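Putative PLP-dependent aminotransferase (Bacillus cereus ATCC 10987, PDB 3JU7) probably binds pyridoxal phosphate and acts as a transaminase of the DegT/DnrJ/EryC1 family. Local coordinates at residues G48-R53 / Y175-S180. Numbering follows the deposited sequence.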
# COMPACT_ATOMS: atom_id res chain seq x y z
N GLY A 48 19.15 -14.30 9.56
CA GLY A 48 20.18 -13.29 9.69
C GLY A 48 19.98 -12.41 10.90
O GLY A 48 20.93 -12.13 11.60
N PHE A 49 18.74 -11.99 11.15
CA PHE A 49 18.50 -11.07 12.24
C PHE A 49 17.81 -11.67 13.47
O PHE A 49 18.17 -11.30 14.60
CB PHE A 49 17.70 -9.86 11.74
CG PHE A 49 18.48 -8.94 10.83
CD1 PHE A 49 19.82 -8.70 11.03
CD2 PHE A 49 17.86 -8.26 9.81
CE1 PHE A 49 20.53 -7.84 10.18
CE2 PHE A 49 18.57 -7.40 8.98
CZ PHE A 49 19.90 -7.19 9.16
N PHE A 50 16.83 -12.55 13.29
CA PHE A 50 15.97 -12.91 14.41
C PHE A 50 16.20 -14.28 15.03
O PHE A 50 15.34 -14.79 15.74
CB PHE A 50 14.52 -12.75 14.03
CG PHE A 50 14.11 -11.33 13.76
CD1 PHE A 50 13.96 -10.45 14.80
CD2 PHE A 50 13.88 -10.88 12.47
CE1 PHE A 50 13.57 -9.13 14.56
CE2 PHE A 50 13.49 -9.56 12.23
CZ PHE A 50 13.34 -8.70 13.27
N GLN A 51 17.37 -14.84 14.75
CA GLN A 51 17.82 -16.10 15.31
C GLN A 51 16.77 -17.17 15.10
O GLN A 51 16.63 -18.06 15.93
CB GLN A 51 18.15 -15.94 16.81
CG GLN A 51 19.32 -15.00 17.10
CD GLN A 51 19.46 -14.66 18.60
OE1 GLN A 51 19.32 -15.52 19.46
NE2 GLN A 51 19.73 -13.39 18.90
N ASN A 52 16.05 -17.10 13.97
CA ASN A 52 15.02 -18.07 13.66
C ASN A 52 14.03 -18.31 14.79
O ASN A 52 13.59 -19.45 15.01
CB ASN A 52 15.68 -19.42 13.26
CG ASN A 52 16.21 -19.41 11.85
OD1 ASN A 52 15.54 -18.96 10.91
ND2 ASN A 52 17.42 -19.87 11.69
N ARG A 53 13.70 -17.25 15.51
CA ARG A 53 12.69 -17.30 16.53
C ARG A 53 11.70 -16.17 16.21
O ARG A 53 12.09 -14.99 16.10
CB ARG A 53 13.29 -17.08 17.91
CG ARG A 53 14.35 -18.05 18.32
CD ARG A 53 14.47 -18.12 19.86
NE ARG A 53 14.81 -16.82 20.45
CZ ARG A 53 16.05 -16.33 20.52
NH1 ARG A 53 17.10 -17.00 20.02
NH2 ARG A 53 16.25 -15.14 21.08
N TYR A 175 16.97 -5.47 17.34
CA TYR A 175 15.90 -4.77 18.00
C TYR A 175 14.56 -5.45 17.77
O TYR A 175 14.20 -5.67 16.61
CB TYR A 175 15.79 -3.34 17.50
CG TYR A 175 14.75 -2.62 18.29
CD1 TYR A 175 15.05 -2.15 19.56
CD2 TYR A 175 13.45 -2.48 17.83
CE1 TYR A 175 14.12 -1.53 20.33
CE2 TYR A 175 12.48 -1.85 18.62
CZ TYR A 175 12.84 -1.38 19.88
OH TYR A 175 11.94 -0.75 20.71
N GLY A 176 13.86 -5.77 18.87
CA GLY A 176 12.53 -6.36 18.87
C GLY A 176 12.46 -7.87 19.10
O GLY A 176 11.37 -8.45 19.20
N GLN A 177 13.63 -8.50 19.20
CA GLN A 177 13.74 -9.96 19.28
C GLN A 177 12.80 -10.51 20.35
O GLN A 177 12.77 -9.98 21.47
CB GLN A 177 15.18 -10.35 19.57
CG GLN A 177 15.46 -11.89 19.70
CD GLN A 177 15.33 -12.60 18.37
OE1 GLN A 177 16.05 -12.27 17.42
NE2 GLN A 177 14.38 -13.54 18.27
N ASP A 178 12.03 -11.54 19.99
CA ASP A 178 11.17 -12.26 20.91
C ASP A 178 10.01 -11.43 21.47
O ASP A 178 9.33 -11.88 22.37
CB ASP A 178 11.97 -12.88 22.08
CG ASP A 178 12.98 -13.95 21.61
OD1 ASP A 178 12.88 -14.39 20.45
OD2 ASP A 178 13.89 -14.33 22.39
N PHE A 179 9.76 -10.23 20.96
CA PHE A 179 8.65 -9.44 21.48
C PHE A 179 7.31 -10.12 21.14
O PHE A 179 7.09 -10.59 20.00
CB PHE A 179 8.71 -8.07 20.89
CG PHE A 179 7.67 -7.11 21.42
CD1 PHE A 179 7.64 -6.77 22.77
CD2 PHE A 179 6.80 -6.49 20.56
CE1 PHE A 179 6.74 -5.83 23.27
CE2 PHE A 179 5.89 -5.52 21.01
CZ PHE A 179 5.84 -5.20 22.37
N SER A 180 6.43 -10.16 22.14
CA SER A 180 5.12 -10.77 21.97
C SER A 180 4.19 -10.00 21.07
O SER A 180 3.35 -10.59 20.43
CB SER A 180 4.44 -10.90 23.32
OG SER A 180 5.17 -11.79 24.09
O HOH W 1 18.48 -11.17 17.36
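Phe49 meets Gln177 through a water, which donates to Phe49 O and, at 2.7 Å, to Gln177 OE1, and accepts from Gln51 NE2. At Phe50 the amide of Gln177 turns its nitrogen to the backbone: NE2 lies 3.0 Å from Phe50 O, above the carbonyl plane, while Arg53 N binds that oxygen from the opposite face. Gln177 reaches this position because its chain, CG anti to the backbone N, bends at chi2 (70°). Its OE1 sits at the Phe50 ring edge, 3.8 Å from CD1, the ring stacking on Tyr202. The contact joins two loops of what is, by family, the fold-type I PLP-dependent aminotransferase fold, one between helix 36-48 and strand 55-59, the other leading into strand 182-186 through a type II beta turn from Gly176 to Phe179; both strands share one mixed sheet. Gln51 crosses Gln177 at about a right angle; Gln51 OE1 takes a 2.7 Å bond from Arg53 NH1, steadying the guanidinium. Arg53 grips Asp178 side-on in a salt bridge, guanidinium and carboxylate planes 57° apart: NH2 to OD2 at 2.8 Å, nearly in the guanidinium plane, and NE to the syn lone pair of OD1 at 3.1 Å. From above the carboxylate plane, Gln177 NE2 adds an almost straight bond (173°) to Asp178 OD1, which probably stabilises the negative charge. Arg53 O binds Tyr202 OH and receives a weak bond from Gln177 NE2.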